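Local structure of BH2621 protein (Bacillus halodurans, 2QML) at residues T140-A145 / K180-V185; M39-V44 / G113-L118; V18-S23 / G75-V80. The protein probably acts as an N-acyltransferase of the GNAT superfamily, perhaps moving fatty acyl groups onto a lysine amino group during siderophore biosynthesis. One frame throughout, in Å; residues are numbered along the deposited sequence.

Interaction 1 (T140-A145 / K180-V185)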
ATOM      1  N   THR A 140     -10.767   4.405  12.809  1.00 23.15           N
ATOM      2  CA  THR A 140     -10.152   3.227  12.172  1.00 21.09           C
ATOM      3  C   THR A 140      -9.316   2.432  13.169  1.00 22.31           C
ATOM      4  O   THR A 140      -8.315   2.927  13.675  1.00 24.19           O
ATOM      5  CB  THR A 140      -9.269   3.609  10.987  1.00 17.71           C
ATOM      6  OG1 THR A 140     -10.089   4.202   9.980  1.00 23.02           O
ATOM      7  CG2 THR A 140      -8.526   2.372  10.447  1.00 20.00           C
ATOM      8  N   ASN A 141      -9.721   1.187  13.430  1.00 21.23           N
ATOM      9  CA  ASN A 141      -8.969   0.302  14.333  1.00 22.26           C
ATOM     10  C   ASN A 141      -8.255  -0.818  13.621  1.00 21.54           C
ATOM     11  O   ASN A 141      -7.399  -1.473  14.203  1.00 22.77           O
ATOM     12  CB  ASN A 141      -9.917  -0.345  15.321  1.00 23.73           C
ATOM     13  CG  ASN A 141     -10.756   0.660  16.071  1.00 35.26           C
ATOM     14  OD1 ASN A 141     -10.250   1.654  16.587  1.00 38.26           O
ATOM     15  ND2 ASN A 141     -12.063   0.408  16.132  1.00 39.16           N
ATOM     16  N   THR A 142      -8.592  -1.027  12.355  1.00 24.08           N
ATOM     17  CA  THR A 142      -8.066  -2.158  11.599  1.00 23.06           C
ATOM     18  C   THR A 142      -7.748  -1.750  10.192  1.00 22.19           C
ATOM     19  O   THR A 142      -8.545  -1.040   9.545  1.00 24.16           O
ATOM     20  CB  THR A 142      -9.098  -3.343  11.561  1.00 21.79           C
ATOM     21  OG1 THR A 142      -9.518  -3.630  12.904  1.00 24.73           O
ATOM     22  CG2 THR A 142      -8.492  -4.617  10.822  1.00 23.85           C
ATOM     23  N   ILE A 143      -6.575  -2.171   9.709  1.00 22.08           N
ATOM     24  CA  ILE A 143      -6.202  -2.021   8.313  1.00 22.64           C
ATOM     25  C   ILE A 143      -5.996  -3.436   7.746  1.00 21.98           C
ATOM     26  O   ILE A 143      -5.390  -4.263   8.379  1.00 22.64           O
ATOM     27  CB  ILE A 143      -4.940  -1.166   8.090  1.00 24.71           C
ATOM     28  CG1 ILE A 143      -5.155   0.283   8.584  1.00 30.66           C
ATOM     29  CG2 ILE A 143      -4.560  -1.134   6.605  1.00 24.06           C
ATOM     30  CD1 ILE A 143      -3.912   1.149   8.616  1.00 25.52           C
ATOM     31  N   VAL A 144      -6.539  -3.682   6.558  1.00 18.80           N
ATOM     32  CA  VAL A 144      -6.455  -4.967   5.899  1.00 21.48           C
ATOM     33  C   VAL A 144      -5.629  -4.880   4.618  1.00 21.44           C
ATOM     34  O   VAL A 144      -5.429  -3.822   4.006  1.00 23.35           O
ATOM     35  CB  VAL A 144      -7.853  -5.570   5.587  1.00 21.46           C
ATOM     36  CG1 VAL A 144      -8.722  -5.637   6.852  1.00 23.57           C
ATOM     37  CG2 VAL A 144      -8.549  -4.820   4.409  1.00 21.13           C
ATOM     38  N   ALA A 145      -5.131  -6.039   4.233  1.00 20.12           N
ATOM     39  CA  ALA A 145      -4.359  -6.241   3.005  1.00 19.79           C
ATOM     40  C   ALA A 145      -4.764  -7.633   2.476  1.00 22.51           C
ATOM     41  O   ALA A 145      -5.164  -8.531   3.258  1.00 22.37           O
ATOM     42  CB  ALA A 145      -2.910  -6.181   3.281  1.00 22.63           C
ATOM     43  N   LYS A 180      -5.200  -8.933   8.491  1.00 20.74           N
ATOM     44  CA  LYS A 180      -5.684  -7.795   9.267  1.00 21.17           C
ATOM     45  C   LYS A 180      -4.639  -7.302  10.238  1.00 23.03           C
ATOM     46  O   LYS A 180      -3.998  -8.089  10.924  1.00 22.10           O
ATOM     47  CB  LYS A 180      -6.949  -8.127  10.054  1.00 21.68           C
ATOM     48  CG  LYS A 180      -8.086  -8.660   9.200  1.00 29.97           C
ATOM     49  CD  LYS A 180      -9.502  -8.552   9.849  1.00 33.95           C
ATOM     50  CE  LYS A 180      -9.685  -9.235  11.147  1.00 45.21           C
ATOM     51  NZ  LYS A 180     -11.118  -9.022  11.594  1.00 44.19           N
ATOM     52  N   CYS A 181      -4.481  -5.984  10.301  1.00 19.84           N
ATOM     53  CA  CYS A 181      -3.571  -5.338  11.241  1.00 22.70           C
ATOM     54  C   CYS A 181      -4.401  -4.450  12.171  1.00 21.99           C
ATOM     55  O   CYS A 181      -5.044  -3.528  11.707  1.00 22.19           O
ATOM     56  CB  CYS A 181      -2.565  -4.531  10.490  1.00 25.97           C
ATOM     57  SG  CYS A 181      -1.283  -3.868  11.585  1.00 28.94           S
ATOM     58  N   GLU A 182      -4.406  -4.782  13.453  1.00 23.66           N
ATOM     59  CA  GLU A 182      -5.100  -4.042  14.487  1.00 21.61           C
ATOM     60  C   GLU A 182      -4.191  -2.925  14.971  1.00 22.70           C
ATOM     61  O   GLU A 182      -2.972  -3.089  15.094  1.00 21.06           O
ATOM     62  CB  GLU A 182      -5.454  -4.962  15.644  1.00 23.71           C
ATOM     63  CG  GLU A 182      -6.264  -6.163  15.283  1.00 27.73           C
ATOM     64  CD  GLU A 182      -7.499  -5.865  14.417  1.00 36.14           C
ATOM     65  OE1 GLU A 182      -8.054  -4.758  14.524  1.00 32.54           O
ATOM     66  OE2 GLU A 182      -7.925  -6.757  13.632  1.00 33.92           O
ATOM     67  N   GLN A 183      -4.763  -1.783  15.291  1.00 21.73           N
ATOM     68  CA  GLN A 183      -3.909  -0.656  15.633  1.00 23.81           C
ATOM     69  C   GLN A 183      -2.965  -0.881  16.831  1.00 23.38           C
ATOM     70  O   GLN A 183      -1.816  -0.419  16.767  1.00 23.15           O
ATOM     71  CB  GLN A 183      -4.720   0.641  15.877  1.00 23.90           C
ATOM     72  CG  GLN A 183      -3.796   1.865  15.871  1.00 26.73           C
ATOM     73  CD  GLN A 183      -4.503   3.194  16.008  1.00 28.43           C
ATOM     74  OE1 GLN A 183      -5.733   3.247  16.114  1.00 30.51           O
ATOM     75  NE2 GLN A 183      -3.727   4.295  16.005  1.00 28.77           N
ATOM     76  N   ASN A 184      -3.422  -1.540  17.897  0.50 24.07           N
ATOM     77  CA  ASN A 184      -2.572  -1.733  19.087  0.50 23.50           C
ATOM     78  C   ASN A 184      -1.331  -2.566  18.720  0.50 24.24           C
ATOM     79  O   ASN A 184      -0.235  -2.267  19.191  0.50 22.09           O
ATOM     80  CB  ASN A 184      -3.340  -2.356  20.286  0.50 23.71           C
ATOM     81  CG  ASN A 184      -4.282  -1.365  21.019  0.50 27.63           C
ATOM     82  OD1 ASN A 184      -4.226  -0.145  20.831  0.50 35.51           O
ATOM     83  ND2 ASN A 184      -5.140  -1.911  21.889  0.50 35.88           N
ATOM     84  N   VAL A 185      -1.506  -3.571  17.857  1.00 25.34           N
ATOM     85  CA  VAL A 185      -0.398  -4.410  17.407  1.00 23.42           C
ATOM     86  C   VAL A 185       0.557  -3.561  16.552  1.00 24.16           C
ATOM     87  O   VAL A 185       1.779  -3.614  16.719  1.00 23.57           O
ATOM     88  CB  VAL A 185      -0.898  -5.673  16.630  1.00 24.13           C
ATOM     89  CG1 VAL A 185       0.274  -6.409  15.937  1.00 25.56           C
ATOM     90  CG2 VAL A 185      -1.694  -6.579  17.574  1.00 26.60           C
TER
HETATM   91  O   HOH W   1      -7.628   2.005  17.294  1.00 35.90           O

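Interaction 2 (M39-V44 / G113-L118)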
HETATM    1  N   MSE A  39       4.108  -0.234 -14.063  1.00 19.48           N
HETATM    2  CA  MSE A  39       3.161  -1.287 -14.371  1.00 22.08           C
HETATM    3  C   MSE A  39       3.659  -2.309 -15.397  1.00 21.74           C
HETATM    4  O   MSE A  39       3.040  -3.350 -15.551  1.00 21.47           O
HETATM    5  CB  MSE A  39       1.829  -0.700 -14.849  1.00 20.78           C
HETATM    6  CG  MSE A  39       1.063  -0.007 -13.738  1.00 17.22           C
HETATM    7 SE   MSE A  39       0.906  -0.999 -12.027  0.75 23.65          SE
HETATM    8  CE  MSE A  39      -0.338   0.190 -11.073  1.00 22.90           C
ATOM      9  N   HIS A  40       4.726  -1.973 -16.102  1.00 20.42           N
ATOM     10  CA  HIS A  40       5.361  -2.872 -17.039  1.00 22.17           C
ATOM     11  C   HIS A  40       6.585  -3.583 -16.424  1.00 22.83           C
ATOM     12  O   HIS A  40       7.268  -4.338 -17.090  1.00 23.61           O
ATOM     13  CB  HIS A  40       5.674  -2.139 -18.359  1.00 21.96           C
ATOM     14  CG  HIS A  40       4.468  -1.965 -19.228  1.00 25.27           C
ATOM     15  ND1 HIS A  40       4.189  -2.815 -20.281  1.00 29.93           N
ATOM     16  CD2 HIS A  40       3.434  -1.086 -19.171  1.00 24.14           C
ATOM     17  CE1 HIS A  40       3.055  -2.448 -20.850  1.00 27.47           C
ATOM     18  NE2 HIS A  40       2.558  -1.425 -20.181  1.00 27.43           N
ATOM     19  N   GLU A  41       6.882  -3.356 -15.154  1.00 21.71           N
ATOM     20  CA  GLU A  41       8.002  -4.060 -14.526  1.00 22.84           C
ATOM     21  C   GLU A  41       7.630  -5.512 -14.290  1.00 21.65           C
ATOM     22  O   GLU A  41       6.512  -5.812 -13.821  1.00 22.22           O
ATOM     23  CB  GLU A  41       8.373  -3.393 -13.199  1.00 23.43           C
ATOM     24  CG  GLU A  41       9.000  -2.005 -13.360  1.00 24.62           C
ATOM     25  CD  GLU A  41      10.418  -2.030 -13.859  1.00 30.16           C
ATOM     26  OE1 GLU A  41      11.091  -3.089 -13.784  1.00 29.97           O
ATOM     27  OE2 GLU A  41      10.858  -0.977 -14.331  1.00 33.62           O
ATOM     28  N   GLU A  42       8.589  -6.412 -14.503  1.00 23.04           N
ATOM     29  CA  GLU A  42       8.338  -7.853 -14.376  1.00 24.86           C
ATOM     30  C   GLU A  42       7.927  -8.255 -12.988  1.00 23.00           C
ATOM     31  O   GLU A  42       7.126  -9.176 -12.845  1.00 24.59           O
ATOM     32  CB  GLU A  42       9.541  -8.695 -14.843  1.00 27.30           C
ATOM     33  CG  GLU A  42       9.781  -8.684 -16.368  1.00 43.34           C
ATOM     34  CD  GLU A  42       8.582  -9.154 -17.200  1.00 55.00           C
ATOM     35  OE1 GLU A  42       7.886 -10.121 -16.800  1.00 59.12           O
ATOM     36  OE2 GLU A  42       8.335  -8.539 -18.267  1.00 66.36           O
ATOM     37  N   HIS A  43       8.425  -7.586 -11.942  1.00 23.61           N
ATOM     38  CA  HIS A  43       8.024  -7.924 -10.575  1.00 23.69           C
ATOM     39  C   HIS A  43       6.626  -7.416 -10.178  1.00 25.12           C
ATOM     40  O   HIS A  43       6.108  -7.776  -9.152  1.00 28.21           O
ATOM     41  CB  HIS A  43       9.073  -7.429  -9.578  1.00 23.53           C
ATOM     42  CG  HIS A  43       9.223  -5.938  -9.537  1.00 23.30           C
ATOM     43  ND1 HIS A  43      10.005  -5.249 -10.434  1.00 25.49           N
ATOM     44  CD2 HIS A  43       8.720  -5.019  -8.688  1.00 26.43           C
ATOM     45  CE1 HIS A  43       9.944  -3.960 -10.166  1.00 27.80           C
ATOM     46  NE2 HIS A  43       9.160  -3.795  -9.118  1.00 22.69           N
ATOM     47  N   VAL A  44       6.056  -6.523 -10.983  1.00 24.61           N
ATOM     48  CA  VAL A  44       4.765  -5.929 -10.718  1.00 21.91           C
ATOM     49  C   VAL A  44       3.619  -6.599 -11.505  1.00 22.27           C
ATOM     50  O   VAL A  44       2.551  -6.850 -10.928  1.00 22.56           O
ATOM     51  CB  VAL A  44       4.810  -4.401 -11.069  1.00 22.39           C
ATOM     52  CG1 VAL A  44       3.411  -3.745 -11.007  1.00 20.10           C
ATOM     53  CG2 VAL A  44       5.815  -3.644 -10.183  1.00 23.90           C
ATOM     54  N   GLY A 113       8.167   0.358  -7.706  1.00 20.21           N
ATOM     55  CA  GLY A 113       8.309   0.400  -9.172  1.00 21.01           C
ATOM     56  C   GLY A 113       9.710   0.112  -9.693  1.00 21.84           C
ATOM     57  O   GLY A 113       9.961  -0.951 -10.247  1.00 23.00           O
ATOM     58  N   PRO A 114      10.631   1.066  -9.513  1.00 21.07           N
ATOM     59  CA  PRO A 114      11.995   0.876 -10.040  1.00 21.26           C
ATOM     60  C   PRO A 114      12.748  -0.241  -9.348  1.00 21.10           C
ATOM     61  O   PRO A 114      12.761  -0.362  -8.107  1.00 24.00           O
ATOM     62  CB  PRO A 114      12.664   2.236  -9.778  1.00 22.30           C
ATOM     63  CG  PRO A 114      11.594   3.139  -9.475  1.00 21.30           C
ATOM     64  CD  PRO A 114      10.466   2.375  -8.873  1.00 23.17           C
ATOM     65  N   GLN A 115      13.356  -1.093 -10.170  1.00 23.53           N
ATOM     66  CA  GLN A 115      14.169  -2.200  -9.677  1.00 23.49           C
ATOM     67  C   GLN A 115      15.255  -1.759  -8.731  1.00 23.28           C
ATOM     68  O   GLN A 115      15.582  -2.490  -7.782  1.00 23.41           O
ATOM     69  CB  GLN A 115      14.817  -2.931 -10.834  1.00 28.45           C
ATOM     70  CG  GLN A 115      13.813  -3.664 -11.650  1.00 32.12           C
ATOM     71  CD  GLN A 115      14.466  -4.369 -12.803  1.00 28.19           C
ATOM     72  OE1 GLN A 115      15.509  -5.006 -12.652  1.00 34.94           O
ATOM     73  NE2 GLN A 115      13.877  -4.229 -13.972  1.00 36.14           N
ATOM     74  N   GLU A 116      15.797  -0.545  -8.958  0.50 24.78           N
ATOM     75  CA  GLU A 116      16.877  -0.014  -8.125  0.50 25.25           C
ATOM     76  C   GLU A 116      16.451   0.270  -6.684  0.50 24.54           C
ATOM     77  O   GLU A 116      17.283   0.634  -5.857  0.50 25.49           O
ATOM     78  CB  GLU A 116      17.570   1.233  -8.749  0.50 26.13           C
ATOM     79  CG  GLU A 116      16.801   2.604  -8.834  0.50 25.11           C
ATOM     80  CD  GLU A 116      16.017   2.829 -10.151  0.50 22.99           C
ATOM     81  OE1 GLU A 116      15.713   1.858 -10.882  0.50 26.32           O
ATOM     82  OE2 GLU A 116      15.687   3.983 -10.450  0.50 23.26           O
ATOM     83  N   TYR A 117      15.154   0.147  -6.389  1.00 22.58           N
ATOM     84  CA  TYR A 117      14.677   0.285  -5.001  1.00 22.42           C
ATOM     85  C   TYR A 117      14.196  -1.012  -4.374  1.00 24.64           C
ATOM     86  O   TYR A 117      13.666  -1.005  -3.258  1.00 25.17           O
ATOM     87  CB  TYR A 117      13.602   1.400  -4.933  1.00 21.61           C
ATOM     88  CG  TYR A 117      14.244   2.755  -5.032  1.00 22.33           C
ATOM     89  CD1 TYR A 117      14.777   3.377  -3.901  1.00 25.15           C
ATOM     90  CD2 TYR A 117      14.395   3.397  -6.264  1.00 23.62           C
ATOM     91  CE1 TYR A 117      15.393   4.614  -3.994  1.00 26.68           C
ATOM     92  CE2 TYR A 117      15.018   4.619  -6.371  1.00 28.47           C
ATOM     93  CZ  TYR A 117      15.536   5.222  -5.238  1.00 28.95           C
ATOM     94  OH  TYR A 117      16.161   6.446  -5.346  1.00 28.14           O
ATOM     95  N   LEU A 118      14.412  -2.123  -5.068  1.00 23.95           N
ATOM     96  CA  LEU A 118      14.088  -3.434  -4.520  1.00 24.76           C
ATOM     97  C   LEU A 118      15.294  -4.025  -3.790  1.00 25.69           C
ATOM     98  O   LEU A 118      16.450  -3.682  -4.056  1.00 26.84           O
ATOM     99  CB  LEU A 118      13.688  -4.400  -5.630  1.00 25.71           C
ATOM    100  CG  LEU A 118      12.476  -4.067  -6.498  1.00 25.58           C
ATOM    101  CD1 LEU A 118      12.414  -5.066  -7.693  1.00 26.78           C
ATOM    102  CD2 LEU A 118      11.206  -4.047  -5.644  1.00 25.91           C
TER
HETATM  103  O   HOH W   2      13.332  -0.552 -13.188  1.00 28.96           O

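Interaction 3 (V18-S23 / G75-V80)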
ATOM      1  N   VAL A  18      16.658   3.952   8.518  1.00 24.29           N
ATOM      2  CA  VAL A  18      17.292   3.886   7.204  1.00 25.48           C
ATOM      3  C   VAL A  18      17.999   5.208   6.836  1.00 24.40           C
ATOM      4  O   VAL A  18      18.687   5.292   5.811  1.00 25.61           O
ATOM      5  CB  VAL A  18      16.295   3.462   6.097  1.00 26.55           C
ATOM      6  CG1 VAL A  18      15.765   2.030   6.379  1.00 25.65           C
ATOM      7  CG2 VAL A  18      15.141   4.443   5.907  1.00 23.55           C
ATOM      8  N   ASN A  19      17.828   6.216   7.688  1.00 25.92           N
ATOM      9  CA  ASN A  19      18.398   7.548   7.519  1.00 27.23           C
ATOM     10  C   ASN A  19      17.980   8.167   6.164  1.00 27.79           C
ATOM     11  O   ASN A  19      18.811   8.546   5.329  1.00 27.88           O
ATOM     12  CB  ASN A  19      19.920   7.464   7.671  1.00 29.18           C
ATOM     13  CG  ASN A  19      20.538   8.766   7.974  1.00 39.10           C
ATOM     14  OD1 ASN A  19      20.148   9.439   8.937  1.00 47.62           O
ATOM     15  ND2 ASN A  19      21.569   9.118   7.203  1.00 47.72           N
ATOM     16  N   LYS A  20      16.682   8.205   5.933  1.00 27.59           N
ATOM     17  CA  LYS A  20      16.123   8.738   4.719  1.00 28.08           C
ATOM     18  C   LYS A  20      14.903   9.596   5.008  1.00 24.77           C
ATOM     19  O   LYS A  20      14.223   9.427   6.024  1.00 24.39           O
ATOM     20  CB  LYS A  20      15.614   7.622   3.821  1.00 30.38           C
ATOM     21  CG  LYS A  20      16.568   6.549   3.419  1.00 32.05           C
ATOM     22  CD  LYS A  20      17.634   7.053   2.526  1.00 29.94           C
ATOM     23  CE  LYS A  20      18.530   5.889   2.185  1.00 42.24           C
ATOM     24  NZ  LYS A  20      19.655   6.414   1.429  1.00 40.70           N
ATOM     25  N   LYS A  21      14.634  10.515   4.082  1.00 24.53           N
ATOM     26  CA  LYS A  21      13.420  11.316   4.046  1.00 25.57           C
ATOM     27  C   LYS A  21      12.401  10.514   3.249  1.00 24.77           C
ATOM     28  O   LYS A  21      12.696  10.114   2.121  1.00 27.06           O
ATOM     29  CB  LYS A  21      13.737  12.654   3.368  1.00 25.57           C
ATOM     30  CG  LYS A  21      12.618  13.498   2.905  1.00 35.21           C
ATOM     31  CD  LYS A  21      13.160  14.677   2.016  1.00 34.25           C
ATOM     32  CE  LYS A  21      14.430  15.302   2.599  1.00 31.10           C
ATOM     33  NZ  LYS A  21      14.799  16.612   1.898  1.00 34.31           N
ATOM     34  N   LEU A  22      11.242  10.264   3.845  1.00 23.31           N
ATOM     35  CA  LEU A  22      10.146   9.572   3.188  1.00 23.41           C
ATOM     36  C   LEU A  22       9.073  10.597   2.901  1.00 26.00           C
ATOM     37  O   LEU A  22       8.636  11.330   3.781  1.00 24.95           O
ATOM     38  CB  LEU A  22       9.549   8.501   4.080  1.00 23.85           C
ATOM     39  CG  LEU A  22      10.527   7.542   4.772  1.00 30.00           C
ATOM     40  CD1 LEU A  22       9.717   6.481   5.514  1.00 26.42           C
ATOM     41  CD2 LEU A  22      11.508   6.960   3.790  1.00 26.53           C
ATOM     42  N   SER A  23       8.649  10.660   1.662  1.00 22.66           N
ATOM     43  CA  SER A  23       7.559  11.586   1.357  1.00 25.95           C
ATOM     44  C   SER A  23       6.539  10.963   0.409  1.00 26.91           C
ATOM     45  O   SER A  23       6.851  10.225  -0.532  1.00 27.11           O
ATOM     46  CB  SER A  23       8.046  12.893   0.824  1.00 29.79           C
ATOM     47  OG  SER A  23       8.871  12.757  -0.264  1.00 30.73           O
ATOM     48  N   GLY A  75       5.112   7.320  -3.254  1.00 21.69           N
ATOM     49  CA  GLY A  75       6.022   7.401  -2.141  1.00 20.85           C
ATOM     50  C   GLY A  75       7.460   7.542  -2.687  1.00 21.81           C
ATOM     51  O   GLY A  75       7.829   6.907  -3.678  1.00 22.01           O
ATOM     52  N   ALA A  76       8.238   8.404  -2.043  1.00 22.97           N
ATOM     53  CA  ALA A  76       9.576   8.742  -2.459  1.00 20.52           C
ATOM     54  C   ALA A  76      10.584   8.625  -1.321  1.00 20.47           C
ATOM     55  O   ALA A  76      10.228   8.771  -0.149  1.00 22.27           O
ATOM     56  CB  ALA A  76       9.587  10.179  -3.040  1.00 21.32           C
ATOM     57  N   ILE A  77      11.833   8.331  -1.671  0.50 21.50           N
ATOM     58  CA  ILE A  77      12.915   8.255  -0.706  0.50 22.63           C
ATOM     59  C   ILE A  77      13.914   9.295  -1.160  0.50 22.28           C
ATOM     60  O   ILE A  77      14.397   9.257  -2.291  0.50 21.48           O
ATOM     61  CB  ILE A  77      13.542   6.861  -0.628  0.50 22.30           C
ATOM     62  CG1 ILE A  77      12.488   5.826  -0.214  0.50 23.20           C
ATOM     63  CG2 ILE A  77      14.726   6.873   0.350  0.50 19.46           C
ATOM     64  CD1 ILE A  77      12.952   4.371  -0.391  0.50 19.52           C
ATOM     65  N   ASN A  78      14.159  10.266  -0.293  1.00 24.50           N
ATOM     66  CA  ASN A  78      15.025  11.384  -0.603  1.00 22.76           C
ATOM     67  C   ASN A  78      14.614  12.080  -1.896  1.00 23.71           C
ATOM     68  O   ASN A  78      15.447  12.449  -2.736  1.00 26.27           O
ATOM     69  CB  ASN A  78      16.481  10.942  -0.632  1.00 21.63           C
ATOM     70  CG  ASN A  78      17.047  10.718   0.756  1.00 26.67           C
ATOM     71  OD1 ASN A  78      16.412  10.971   1.783  1.00 25.19           O
ATOM     72  ND2 ASN A  78      18.288  10.305   0.782  1.00 28.18           N
ATOM     73  N   GLY A  79      13.296  12.210  -2.040  1.00 24.42           N
ATOM     74  CA  GLY A  79      12.694  12.853  -3.175  1.00 22.08           C
ATOM     75  C   GLY A  79      12.498  12.050  -4.434  1.00 22.69           C
ATOM     76  O   GLY A  79      11.748  12.478  -5.286  1.00 25.31           O
ATOM     77  N   VAL A  80      13.147  10.872  -4.535  1.00 23.35           N
ATOM     78  CA  VAL A  80      13.040  10.047  -5.729  1.00 23.26           C
ATOM     79  C   VAL A  80      11.796   9.181  -5.628  1.00 23.45           C
ATOM     80  O   VAL A  80      11.688   8.403  -4.718  1.00 23.32           O
ATOM     81  CB  VAL A  80      14.297   9.169  -5.946  1.00 23.23           C
ATOM     82  CG1 VAL A  80      14.108   8.271  -7.166  1.00 23.06           C
ATOM     83  CG2 VAL A  80      15.651  10.031  -6.056  1.00 22.79           C
TER
HETATM   84  O   HOH W   3      11.404  11.786   0.007  1.00 25.83           O

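Interaction 1 (T140-A145 / K180-V185)
Ile143 and Cys181 face each other as an antiparallel hydrogen-bonded pair and satisfy one another's backbone twice. Cys181 N donates a hydrogen bond to Ile143 O at 2.7 Å, and Ile143 N donates to Cys181 O at 2.9 Å, the donor lying in the carbonyl plane. The latter oxygen also receives a CA-H...O contact from Thr142 CA. One step on, Gln183 N reaches Asn141 O at 2.9 Å, bent at the hydrogen (146°) and with the donor tilted from the carbonyl plane; Glu182 is the N-cap of helix 183-194, so the pairing runs straight into it.

Thr142 and Glu182 form a non-hydrogen-bonded pair and lie side by side. The Glu182 chain folds back at its second torsion (chi2 -49°), which carries OE1 to the hydroxyl Thr142 OG1. The hydroxyl is the donor, though the 2.5 Å separation of Thr142 OG1 and Glu182 OE1 is so short that the exact length is doubtful. Beside this pair, Thr142 CG2 rests 3.9 Å from Lys180 CB, and Val144 CG1 lies alongside Lys180 CG. At the outer end a water donates to both side-chain oxygens, 2.7 Å from Asn141 OD1 and 2.6 Å from Gln183 OE1, so two acceptors share one bridge. The hydroxyl of Thr140 is satisfied elsewhere, by His104 O and Gln106 NE2.

Strand 142-145 lies in the mixed sheet of the GNAT fold between 106-112, parallel to it, and 175-182, antiparallel. Ile143 and Cys181 turn their side chains to helix 123-135, whereas Val144, on the face shared with Thr142, packs on Val90 and Tyr99.

Interaction 2 (M39-V44 / G113-L118)
Gln115 NE2 donates to Glu41 OE1 over 3.0 Å, the shortest direct polar bond between the two loops, and a fairly straight one at 161°. The acceptor lies close to the amide plane of Gln115 and is approached through its syn lone pair, on the side of the other carboxylate oxygen; the carboxylate and amide planes stand 77° apart. That second oxygen is engaged too: a water donates to Glu41 OE2 at 2.8 Å and accepts the backbone Gln115 N at 3.1 Å. One carboxylate holds the side chain of Gln115 directly and its main chain through the water, and the Glu41 stem passes Gly113, with Glu41 CG 3.4 Å from Gly113 O.

The His43 ring fills the other half of the contact. Leu118 CD1 sits over the centre of one face, 3.6 Å from the centroid and almost on the ring normal, a CH-pi contact. The ring meets Gly113 O at its edge, where His43 CE1 approaches that oxygen to 3.0 Å. His43 NE2 has its hydrogen-bond partner just before this loop, at Ile112 O. With chi1 at 64°, CG of His43 stands between the backbone N and the carbonyl carbon, a placement that directs the ring across to the 113-118 loop.

Residues 113-118, with a short 3-10 turn at 115-117, lead from strand 106-112 toward helix 123-135, and Gln120 bonds back to the carbonyls of Glu116 and Leu118. In GNAT acyltransferases this strand-to-helix connection usually forms the loop that binds the pyrophosphate of acyl-CoA; residues 113-118 start it, consistent with such a role.

Interaction 3 (V18-S23 / G75-V80)
Lys21 and Asn78 exchange two almost straight hydrogen bonds, one of them made by a side chain. Asn78 N binds Lys21 O at 2.8 Å, and the amide oxygen Asn78 OD1 takes Lys21 N at 2.9 Å with an angle of 172° at the hydrogen, standing in for a main-chain carbonyl just where strand 70-77 turns away. CG of Asn78, opposite its carbonyl carbon (chi1 -75°), brings the amide back to the neighbouring strand. Further along, the hydrogen-bonded pair Ser23 and Ala76 completes the backbone set: Ala76 N meets Ser23 O at 2.7 Å and Ser23 N meets Ala76 O at 3.1 Å. CA-H...O contacts from Leu22, Gly75 and Ile77 fill in between these bonds.

A water adds a polar link across the strands. It donates to Lys21 O, accepts Gly79 N at 2.8 Å and lies 2.7 Å from Ser23 OG, so it links Gly79 of the turn to Lys21 and Ser23 of strand 20-26.

Apolar packing is modest: in the Ile77 conformer described, the aliphatic part of Lys20 crosses Ile77 CG2 and Leu22 CD2 approaches Ile77 CG1, while Lys20 CD passes the Asn78 amide.

Residues 77 to 80 make a type I' turn with Asn78 and Gly79 at its corners, the tight hairpin between strands 70-77 and 80-89; at this same end, on the other edge of strand 20-26, Asn19 and Lys20 form a G1 bulge opposite Asp15 of strand 11-15. Leu22 and Ile77 turn to helix 123-135, where Pro125, Leu126 and Ala129 receive them, and strand 20-26 runs between strands 11-15 and 70-77.

In the fold
From the N terminus, the chain first lays down 18-23, whose partner 75-80, at the end of strand 70-77, arrives after three helices, so interaction 3 closes a long loop within the N-terminal half of the sheet. Residues 39-44 lie inside that loop but pair beyond it with 113-118; interactions 2 and 3 therefore cross. They also touch in space, Tyr117 packing against Ile77 and Val80, with centres about 17 Å apart. Interaction 1 follows in series, joining 140-145 to 180-185 across 34 residues and tying the strand after helix 123-135 to the start of the C-terminal helix. Its centre lies about 27 Å from that of interaction 2, on the opposite side of the chain's centre.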